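Agmatine ureohydrolase (Thermoplasma volcanium GSS1, PDB 3PZL) probably hydrolyses agmatine to putrescine and urea, as a manganese-dependent enzyme of the arginase family. Local coordinates at residues 24-32 with 79-87; 68-79 with 288-299. One frame throughout, in Å; residues are numbered along the deposited sequence.

How the contacts relate
The two contacts share Leu79, at the junction where the small hairpin 71-78 gives way to the run into strand 84-90, and their centres lie about 13 Å apart. Contact 2 is the more deeply buried: helix 281-303 receives the hairpin on an apolar surface, with a salt bridge and a glutamine side-chain hydrogen bond at one end. Contact 1 is partly buried, at the margin of the parallel sheet, and there a loop without regular structure relies mainly on backbone polar groups, a water and one aspartate. Packing of Met84 on Ile294 and of Ile25 on Leu290 joins the two. Both lie away from the manganese site, and each borders a different neighbouring subunit.

Contact 1: residues 24-32 with 79-87; sequences KIADAVNGY and LLASGMADL
In the arginase fold, an edge strand of the parallel sheet within this chain, 84-90, is bordered by the loop 24-32, which donates Asn30 N to Met84 O at 3.0 Å. The loop reaches this position through a type I turn from Ile25 to Ala28 and an inverse gamma turn centred on Ala28, whose CB rests 3.5 Å from Asp86 CB. Asp86 turns its carboxylate toward the start of the loop, with CG anti to the backbone nitrogen (chi1 -167°), and OD2 takes the Ile25 N-H, with N 3.0 Å away, through its anti lone pair. The same oxygen forms a salt bridge with Arg62 of helix 57-65, while OD1 accepts from Gly88 N. Replacing Asp86 by alanine would keep the CB packing but would probably leave Ile25 N and the Arg62 guanidinium without their shared acceptor. Extended beyond CG, Lys24 closes the loop on itself, NZ donating a hydrogen bond to Ala28 O, 2.8 Å away. At the far end Asp27 CB meets the selenomethionine methyl of Met84, and its carboxylate, hydrogen-bonded to Tyr65 and Ser70, lies beside Leu79 and Leu80. One water knits the backbones together, accepting from Met84 N at 2.7 Å and donating to Leu79 O and Asp27 O.

Contact 2: residues 68-79 with 288-299; sequences LESYEYSYGIDL and KLLQVFIASREK
Ala295 on helix 281-303 meets Glu72, Tyr75 and Ile77, the inward-pointing residues of the hairpin 71-78, whose G1 bulge pairs Gly76 and Ile77 with Glu72. This is the tight part: Ala295 CB lies 3.8 Å from Tyr75 CD2 and 3.9 Å from Glu72 CB, while Ile77 CB approaches it from the other strand. Ser296 CB comes over one face of the Tyr75 ring, 3.5 Å from CE1, with Ser74 CB toward the opposite face; the tyrosine OH reaches Val292 CG1. Farther back along the helix the chemistry turns polar. Lys288, bent at chi2 (58°), swings NZ to Glu72 OE1, a 2.8 Å salt bridge on the syn side, tilted 27° out of the carboxylate plane, and also donates to Gln291 OE1; one ammonium thus holds two acceptors that could not bond each other. With its carbonyl so occupied, Gln291 presents NE2 to Glu69 O at 2.9 Å, nearly straight and in the amide plane; NE2 is also hydrogen-bonded to Tyr65 OH. The Leu79 side chain crosses that of Gln291 at about a right angle, CD1 against the amide end. The looser side is the partly exposed end, where the aliphatic part of Lys299 runs past the Tyr75 ring edge and its amine pairs with Glu303, and Glu298 CB touches Ile77 CD1. Around this, helix 251-261 adds Arg255 and Glu259 beside Tyr75, and strand 116-121 backs the helix through Ile118 against Leu290 and Ile294.

Contact 1: residues 24-32 with 79-87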
loop_
_atom_site.group_PDB
_atom_site.type_symbol
_atom_site.label_atom_id
_atom_site.label_comp_id
_atom_site.label_asym_id
_atom_site.label_seq_id
_atom_site.Cartn_x
_atom_site.Cartn_y
_atom_site.Cartn_z
ATOM N N LYS B 24 -17.352 -7.125 17.753
ATOM C CA LYS B 24 -16.801 -8.374 18.304
ATOM C C LYS B 24 -16.851 -9.574 17.332
ATOM O O LYS B 24 -17.224 -9.452 16.185
ATOM C CB LYS B 24 -17.496 -8.727 19.606
ATOM C CG LYS B 24 -19.000 -8.971 19.446
ATOM C CD LYS B 24 -19.578 -9.599 20.712
ATOM C CE LYS B 24 -21.089 -9.804 20.567
ATOM N NZ LYS B 24 -21.673 -10.423 21.847
ATOM N N ILE B 25 -16.453 -10.737 17.803
ATOM C CA ILE B 25 -16.569 -11.923 16.988
ATOM C C ILE B 25 -18.037 -12.274 16.783
ATOM O O ILE B 25 -18.780 -12.503 17.737
ATOM C CB ILE B 25 -15.807 -13.080 17.607
ATOM C CG1 ILE B 25 -14.312 -12.767 17.510
ATOM C CG2 ILE B 25 -16.188 -14.392 16.881
ATOM C CD1 ILE B 25 -13.392 -13.954 17.753
ATOM N N ALA B 26 -18.447 -12.333 15.531
ATOM C CA ALA B 26 -19.864 -12.356 15.220
ATOM C C ALA B 26 -20.613 -13.489 15.897
ATOM O O ALA B 26 -21.794 -13.365 16.173
ATOM C CB ALA B 26 -20.070 -12.392 13.725
ATOM N N ASP B 27 -19.924 -14.587 16.176
ATOM C CA ASP B 27 -20.580 -15.755 16.743
ATOM C C ASP B 27 -20.463 -15.777 18.247
ATOM O O ASP B 27 -21.156 -16.543 18.919
ATOM C CB ASP B 27 -20.095 -17.060 16.080
ATOM C CG ASP B 27 -20.389 -17.106 14.540
ATOM O OD1 ASP B 27 -21.349 -16.430 14.078
ATOM O OD2 ASP B 27 -19.662 -17.812 13.791
ATOM N N ALA B 28 -19.605 -14.927 18.793
ATOM C CA ALA B 28 -19.467 -14.839 20.251
ATOM C C ALA B 28 -20.712 -14.203 20.864
ATOM O O ALA B 28 -20.693 -13.036 21.279
ATOM C CB ALA B 28 -18.247 -14.069 20.624
ATOM N N VAL B 29 -21.785 -14.993 20.917
ATOM C CA VAL B 29 -23.106 -14.514 21.298
ATOM C C VAL B 29 -23.387 -14.556 22.813
ATOM O O VAL B 29 -24.184 -13.782 23.315
ATOM C CB VAL B 29 -24.199 -15.252 20.486
ATOM C CG1 VAL B 29 -25.585 -15.012 21.081
ATOM C CG2 VAL B 29 -24.189 -14.722 19.080
ATOM N N ASN B 30 -22.719 -15.438 23.541
ATOM C CA ASN B 30 -23.046 -15.640 24.943
ATOM C C ASN B 30 -22.235 -14.760 25.865
ATOM O O ASN B 30 -21.155 -14.305 25.497
ATOM C CB ASN B 30 -22.848 -17.091 25.315
ATOM C CG ASN B 30 -23.248 -18.011 24.211
ATOM O OD1 ASN B 30 -24.424 -18.231 23.953
ATOM N ND2 ASN B 30 -22.265 -18.533 23.530
ATOM N N GLY B 31 -22.767 -14.503 27.058
ATOM C CA GLY B 31 -21.985 -13.882 28.129
ATOM C C GLY B 31 -21.018 -14.911 28.694
ATOM O O GLY B 31 -21.124 -16.114 28.376
ATOM N N TYR B 32 -20.084 -14.452 29.527
ATOM C CA TYR B 32 -19.055 -15.321 30.068
ATOM C C TYR B 32 -19.608 -16.554 30.770
ATOM O O TYR B 32 -19.187 -17.676 30.498
ATOM C CB TYR B 32 -18.160 -14.569 31.038
ATOM C CG TYR B 32 -17.134 -15.464 31.733
ATOM C CD1 TYR B 32 -16.058 -16.016 31.022
ATOM C CD2 TYR B 32 -17.246 -15.764 33.089
ATOM C CE1 TYR B 32 -15.121 -16.823 31.652
ATOM C CE2 TYR B 32 -16.314 -16.572 33.727
ATOM C CZ TYR B 32 -15.256 -17.099 33.005
ATOM O OH TYR B 32 -14.325 -17.905 33.626
ATOM N N LEU B 79 -21.317 -22.801 14.812
ATOM C CA LEU B 79 -20.580 -22.071 15.829
ATOM C C LEU B 79 -21.458 -21.180 16.692
ATOM O O LEU B 79 -21.126 -20.905 17.835
ATOM C CB LEU B 79 -19.468 -21.281 15.169
ATOM C CG LEU B 79 -18.411 -22.197 14.561
ATOM C CD1 LEU B 79 -17.547 -21.392 13.639
ATOM C CD2 LEU B 79 -17.555 -22.849 15.639
ATOM N N LEU B 80 -22.592 -20.762 16.130
ATOM C CA LEU B 80 -23.573 -19.954 16.820
ATOM C C LEU B 80 -24.150 -20.697 18.007
ATOM O O LEU B 80 -24.577 -20.085 18.993
ATOM C CB LEU B 80 -24.696 -19.575 15.858
ATOM C CG LEU B 80 -24.592 -18.174 15.270
ATOM C CD1 LEU B 80 -25.828 -17.832 14.459
ATOM C CD2 LEU B 80 -24.371 -17.160 16.408
ATOM N N ALA B 81 -24.166 -22.020 17.910
ATOM C CA ALA B 81 -24.659 -22.846 18.984
ATOM C C ALA B 81 -23.508 -23.594 19.685
ATOM O O ALA B 81 -23.712 -24.647 20.297
ATOM C CB ALA B 81 -25.707 -23.804 18.450
ATOM N N SER B 82 -22.305 -23.042 19.611
ATOM C CA SER B 82 -21.174 -23.626 20.321
ATOM C C SER B 82 -20.686 -22.887 21.588
ATOM O O SER B 82 -19.604 -23.140 22.070
ATOM C CB SER B 82 -20.025 -23.811 19.342
ATOM O OG SER B 82 -20.456 -24.622 18.269
ATOM N N GLY B 83 -21.490 -21.984 22.136
ATOM C CA GLY B 83 -21.154 -21.376 23.415
ATOM C C GLY B 83 -19.883 -20.540 23.383
ATOM O O GLY B 83 -18.972 -20.762 24.166
HETATM N N MSE B 84 -19.827 -19.572 22.474
HETATM C CA MSE B 84 -18.708 -18.660 22.359
HETATM C C MSE B 84 -19.064 -17.328 22.982
HETATM O O MSE B 84 -20.199 -16.848 22.844
HETATM C CB MSE B 84 -18.423 -18.391 20.898
HETATM C CG MSE B 84 -17.525 -19.367 20.200
HETATM SE SE MSE B 84 -17.000 -18.543 18.468
HETATM C CE MSE B 84 -18.264 -19.476 17.341
ATOM N N ALA B 85 -18.068 -16.722 23.620
ATOM C CA ALA B 85 -18.153 -15.376 24.161
ATOM C C ALA B 85 -16.911 -14.580 23.763
ATOM O O ALA B 85 -15.851 -15.164 23.549
ATOM C CB ALA B 85 -18.274 -15.432 25.682
ATOM N N ASP B 86 -17.030 -13.260 23.669
ATOM C CA ASP B 86 -15.889 -12.418 23.362
ATOM C C ASP B 86 -15.832 -11.341 24.419
ATOM O O ASP B 86 -16.678 -10.463 24.446
ATOM C CB ASP B 86 -16.035 -11.772 21.970
ATOM C CG ASP B 86 -14.733 -11.119 21.438
ATOM O OD1 ASP B 86 -13.713 -11.020 22.160
ATOM O OD2 ASP B 86 -14.731 -10.703 20.258
ATOM N N LEU B 87 -14.829 -11.385 25.280
ATOM C CA LEU B 87 -14.691 -10.346 26.311
ATOM C C LEU B 87 -14.215 -8.974 25.800
ATOM O O LEU B 87 -14.417 -7.975 26.494
ATOM C CB LEU B 87 -13.786 -10.820 27.451
ATOM C CG LEU B 87 -14.167 -12.160 28.057
ATOM C CD1 LEU B 87 -13.209 -12.484 29.174
ATOM C CD2 LEU B 87 -15.600 -12.161 28.547
HETATM O O HOH W 1 -21.131 -19.486 20.060
#

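Contact 2: residues 68-79 with 288-299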
loop_
_atom_site.group_PDB
_atom_site.type_symbol
_atom_site.label_atom_id
_atom_site.label_comp_id
_atom_site.label_asym_id
_atom_site.label_seq_id
_atom_site.Cartn_x
_atom_site.Cartn_y
_atom_site.Cartn_z
ATOM N N LEU B 68 -16.538 -14.983 7.307
ATOM C CA LEU B 68 -16.687 -16.419 7.518
ATOM C C LEU B 68 -18.130 -16.783 7.789
ATOM O O LEU B 68 -18.883 -15.982 8.348
ATOM C CB LEU B 68 -15.816 -16.889 8.701
ATOM C CG LEU B 68 -14.312 -16.660 8.618
ATOM C CD1 LEU B 68 -13.679 -16.828 9.945
ATOM C CD2 LEU B 68 -13.632 -17.548 7.583
ATOM N N GLU B 69 -18.506 -18.001 7.411
ATOM C CA GLU B 69 -19.807 -18.588 7.724
ATOM C C GLU B 69 -19.904 -19.007 9.194
ATOM O O GLU B 69 -18.888 -19.419 9.782
ATOM C CB GLU B 69 -20.026 -19.817 6.863
ATOM C CG GLU B 69 -20.151 -19.525 5.379
ATOM C CD GLU B 69 -21.387 -18.673 5.040
ATOM O OE1 GLU B 69 -22.190 -18.375 5.971
ATOM O OE2 GLU B 69 -21.557 -18.303 3.842
ATOM N N SER B 70 -21.105 -18.923 9.790
ATOM C CA SER B 70 -21.269 -19.361 11.167
ATOM C C SER B 70 -21.236 -20.896 11.270
ATOM O O SER B 70 -21.091 -21.479 12.361
ATOM C CB SER B 70 -22.557 -18.825 11.764
ATOM O OG SER B 70 -22.705 -17.451 11.479
ATOM N N TYR B 71 -21.363 -21.564 10.129
ATOM C CA TYR B 71 -21.385 -23.006 10.120
ATOM C C TYR B 71 -20.149 -23.513 9.419
ATOM O O TYR B 71 -19.821 -23.056 8.311
ATOM C CB TYR B 71 -22.629 -23.493 9.393
ATOM C CG TYR B 71 -22.698 -24.980 9.199
ATOM C CD1 TYR B 71 -22.201 -25.575 8.034
ATOM C CD2 TYR B 71 -23.273 -25.793 10.169
ATOM C CE1 TYR B 71 -22.269 -26.949 7.849
ATOM C CE2 TYR B 71 -23.347 -27.164 10.001
ATOM C CZ TYR B 71 -22.843 -27.747 8.836
ATOM O OH TYR B 71 -22.925 -29.116 8.658
ATOM N N GLU B 72 -19.461 -24.460 10.052
ATOM C CA GLU B 72 -18.234 -24.980 9.496
ATOM C C GLU B 72 -18.477 -26.299 8.774
ATOM O O GLU B 72 -18.786 -27.326 9.376
ATOM C CB GLU B 72 -17.137 -25.118 10.552
ATOM C CG GLU B 72 -15.967 -25.957 10.049
ATOM C CD GLU B 72 -14.928 -25.167 9.317
ATOM O OE1 GLU B 72 -14.789 -23.969 9.606
ATOM O OE2 GLU B 72 -14.243 -25.714 8.462
ATOM N N TYR B 73 -18.301 -26.256 7.464
ATOM C CA TYR B 73 -18.699 -27.336 6.568
ATOM C C TYR B 73 -17.983 -28.656 6.865
ATOM O O TYR B 73 -18.594 -29.714 6.927
ATOM C CB TYR B 73 -18.435 -26.875 5.132
ATOM C CG TYR B 73 -18.776 -27.863 4.071
ATOM C CD1 TYR B 73 -17.819 -28.273 3.138
ATOM C CD2 TYR B 73 -20.075 -28.378 3.975
ATOM C CE1 TYR B 73 -18.154 -29.192 2.141
ATOM C CE2 TYR B 73 -20.410 -29.303 2.991
ATOM C CZ TYR B 73 -19.454 -29.705 2.091
ATOM O OH TYR B 73 -19.818 -30.623 1.136
ATOM N N SER B 74 -16.682 -28.580 7.073
ATOM C CA SER B 74 -15.870 -29.749 7.222
ATOM C C SER B 74 -16.057 -30.438 8.567
ATOM O O SER B 74 -15.540 -31.516 8.794
ATOM C CB SER B 74 -14.417 -29.361 7.049
ATOM O OG SER B 74 -14.239 -28.759 5.791
ATOM N N TYR B 75 -16.771 -29.818 9.481
ATOM C CA TYR B 75 -16.983 -30.435 10.778
ATOM C C TYR B 75 -18.457 -30.627 11.115
ATOM O O TYR B 75 -18.800 -31.367 12.016
ATOM C CB TYR B 75 -16.259 -29.638 11.834
ATOM C CG TYR B 75 -14.772 -29.546 11.572
ATOM C CD1 TYR B 75 -13.925 -30.621 11.833
ATOM C CD2 TYR B 75 -14.214 -28.384 11.072
ATOM C CE1 TYR B 75 -12.559 -30.541 11.592
ATOM C CE2 TYR B 75 -12.864 -28.276 10.831
ATOM C CZ TYR B 75 -12.035 -29.357 11.095
ATOM O OH TYR B 75 -10.676 -29.236 10.839
ATOM N N GLY B 76 -19.319 -29.973 10.350
ATOM C CA GLY B 76 -20.745 -30.067 10.561
ATOM C C GLY B 76 -21.127 -29.538 11.915
ATOM O O GLY B 76 -21.909 -30.164 12.612
ATOM N N ILE B 77 -20.559 -28.388 12.269
ATOM C CA ILE B 77 -20.759 -27.749 13.555
ATOM C C ILE B 77 -21.144 -26.306 13.341
ATOM O O ILE B 77 -20.435 -25.560 12.648
ATOM C CB ILE B 77 -19.476 -27.776 14.374
ATOM C CG1 ILE B 77 -19.146 -29.223 14.770
ATOM C CG2 ILE B 77 -19.562 -26.826 15.593
ATOM C CD1 ILE B 77 -20.176 -29.855 15.739
ATOM N N ASP B 78 -22.271 -25.927 13.948
ATOM C CA ASP B 78 -22.758 -24.552 13.945
ATOM C C ASP B 78 -22.130 -23.803 15.130
ATOM O O ASP B 78 -22.377 -24.122 16.300
ATOM C CB ASP B 78 -24.291 -24.540 14.010
ATOM C CG ASP B 78 -24.874 -23.144 14.152
ATOM O OD1 ASP B 78 -24.193 -22.143 13.816
ATOM O OD2 ASP B 78 -26.042 -23.052 14.598
ATOM N N LEU B 79 -21.317 -22.801 14.812
ATOM C CA LEU B 79 -20.580 -22.071 15.829
ATOM C C LEU B 79 -21.458 -21.180 16.692
ATOM O O LEU B 79 -21.126 -20.905 17.835
ATOM C CB LEU B 79 -19.468 -21.281 15.169
ATOM C CG LEU B 79 -18.411 -22.197 14.561
ATOM C CD1 LEU B 79 -17.547 -21.392 13.639
ATOM C CD2 LEU B 79 -17.555 -22.849 15.639
ATOM N N LYS B 288 -9.907 -18.279 10.633
ATOM C CA LYS B 288 -10.276 -19.624 10.223
ATOM C C LYS B 288 -9.705 -20.693 11.182
ATOM O O LYS B 288 -10.388 -21.596 11.632
ATOM C CB LYS B 288 -9.802 -19.855 8.790
ATOM C CG LYS B 288 -10.386 -21.023 8.131
ATOM C CD LYS B 288 -11.906 -20.897 8.111
ATOM C CE LYS B 288 -12.533 -22.258 8.085
ATOM N NZ LYS B 288 -13.965 -22.146 7.667
ATOM N N LEU B 289 -8.438 -20.550 11.528
ATOM C CA LEU B 289 -7.796 -21.414 12.524
ATOM C C LEU B 289 -8.535 -21.446 13.862
ATOM O O LEU B 289 -8.524 -22.455 14.560
ATOM C CB LEU B 289 -6.353 -20.977 12.741
ATOM C CG LEU B 289 -5.376 -21.388 11.637
ATOM C CD1 LEU B 289 -4.021 -20.776 11.951
ATOM C CD2 LEU B 289 -5.283 -22.920 11.457
ATOM N N LEU B 290 -9.189 -20.347 14.218
ATOM C CA LEU B 290 -9.953 -20.308 15.466
ATOM C C LEU B 290 -11.280 -21.039 15.297
ATOM O O LEU B 290 -11.784 -21.623 16.239
ATOM C CB LEU B 290 -10.174 -18.852 15.909
ATOM C CG LEU B 290 -11.422 -18.528 16.710
ATOM C CD1 LEU B 290 -11.209 -19.043 18.096
ATOM C CD2 LEU B 290 -11.627 -17.041 16.699
ATOM N N GLN B 291 -11.846 -20.992 14.099
ATOM C CA GLN B 291 -13.061 -21.728 13.835
ATOM C C GLN B 291 -12.738 -23.194 13.913
ATOM O O GLN B 291 -13.461 -23.970 14.541
ATOM C CB GLN B 291 -13.610 -21.413 12.447
ATOM C CG GLN B 291 -14.378 -20.117 12.362
ATOM C CD GLN B 291 -15.347 -20.105 11.199
ATOM O OE1 GLN B 291 -15.056 -20.613 10.097
ATOM N NE2 GLN B 291 -16.516 -19.527 11.437
ATOM N N VAL B 292 -11.627 -23.565 13.283
ATOM C CA VAL B 292 -11.201 -24.948 13.217
ATOM C C VAL B 292 -10.997 -25.568 14.608
ATOM O O VAL B 292 -11.361 -26.717 14.844
ATOM C CB VAL B 292 -9.935 -25.086 12.341
ATOM C CG1 VAL B 292 -9.162 -26.365 12.649
ATOM C CG2 VAL B 292 -10.316 -25.052 10.908
ATOM N N PHE B 293 -10.410 -24.822 15.525
ATOM C CA PHE B 293 -10.230 -25.340 16.858
ATOM C C PHE B 293 -11.559 -25.637 17.534
ATOM O O PHE B 293 -11.778 -26.756 18.017
ATOM C CB PHE B 293 -9.443 -24.365 17.691
ATOM C CG PHE B 293 -9.395 -24.715 19.124
ATOM C CD1 PHE B 293 -8.397 -25.528 19.614
ATOM C CD2 PHE B 293 -10.340 -24.237 19.994
ATOM C CE1 PHE B 293 -8.335 -25.834 20.959
ATOM C CE2 PHE B 293 -10.288 -24.559 21.340
ATOM C CZ PHE B 293 -9.282 -25.343 21.822
ATOM N N ILE B 294 -12.450 -24.651 17.570
ATOM C CA ILE B 294 -13.733 -24.821 18.228
ATOM C C ILE B 294 -14.539 -25.928 17.544
ATOM O O ILE B 294 -14.994 -26.856 18.211
ATOM C CB ILE B 294 -14.537 -23.465 18.305
ATOM C CG1 ILE B 294 -13.821 -22.461 19.203
ATOM C CG2 ILE B 294 -15.927 -23.664 18.809
ATOM C CD1 ILE B 294 -14.421 -21.113 19.152
ATOM N N ALA B 295 -14.686 -25.832 16.222
ATOM C CA ALA B 295 -15.523 -26.752 15.469
ATOM C C ALA B 295 -15.062 -28.186 15.618
ATOM O O ALA B 295 -15.860 -29.061 15.913
ATOM C CB ALA B 295 -15.633 -26.348 13.972
ATOM N N SER B 296 -13.783 -28.446 15.410
ATOM C CA SER B 296 -13.316 -29.828 15.462
ATOM C C SER B 296 -13.418 -30.399 16.871
ATOM O O SER B 296 -13.585 -31.610 17.054
ATOM C CB SER B 296 -11.889 -29.956 14.968
ATOM O OG SER B 296 -11.028 -29.336 15.885
ATOM N N ARG B 297 -13.308 -29.536 17.872
ATOM C CA ARG B 297 -13.506 -29.976 19.244
ATOM C C ARG B 297 -14.971 -30.315 19.524
ATOM O O ARG B 297 -15.256 -31.293 20.219
ATOM C CB ARG B 297 -13.020 -28.916 20.232
ATOM C CG ARG B 297 -13.034 -29.377 21.654
ATOM C CD ARG B 297 -12.210 -28.455 22.524
ATOM N NE ARG B 297 -11.972 -29.025 23.854
ATOM C CZ ARG B 297 -12.853 -28.974 24.841
ATOM N NH1 ARG B 297 -14.010 -28.367 24.640
ATOM N NH2 ARG B 297 -12.575 -29.506 26.025
ATOM N N GLU B 298 -15.890 -29.519 18.982
ATOM C CA GLU B 298 -17.302 -29.772 19.158
ATOM C C GLU B 298 -17.700 -31.044 18.456
ATOM O O GLU B 298 -18.587 -31.759 18.942
ATOM C CB GLU B 298 -18.160 -28.598 18.655
ATOM C CG GLU B 298 -18.164 -27.359 19.565
ATOM C CD GLU B 298 -18.689 -27.641 20.967
ATOM O OE1 GLU B 298 -19.848 -28.037 21.105
ATOM O OE2 GLU B 298 -17.956 -27.445 21.944
ATOM N N LYS B 299 -17.054 -31.320 17.317
ATOM C CA LYS B 299 -17.285 -32.563 16.551
ATOM C C LYS B 299 -16.931 -33.771 17.390
ATOM O O LYS B 299 -17.583 -34.798 17.292
ATOM C CB LYS B 299 -16.458 -32.610 15.274
ATOM C CG LYS B 299 -16.853 -33.703 14.294
ATOM C CD LYS B 299 -15.650 -34.120 13.410
ATOM C CE LYS B 299 -16.052 -34.473 11.958
ATOM N NZ LYS B 299 -16.684 -35.799 11.842
#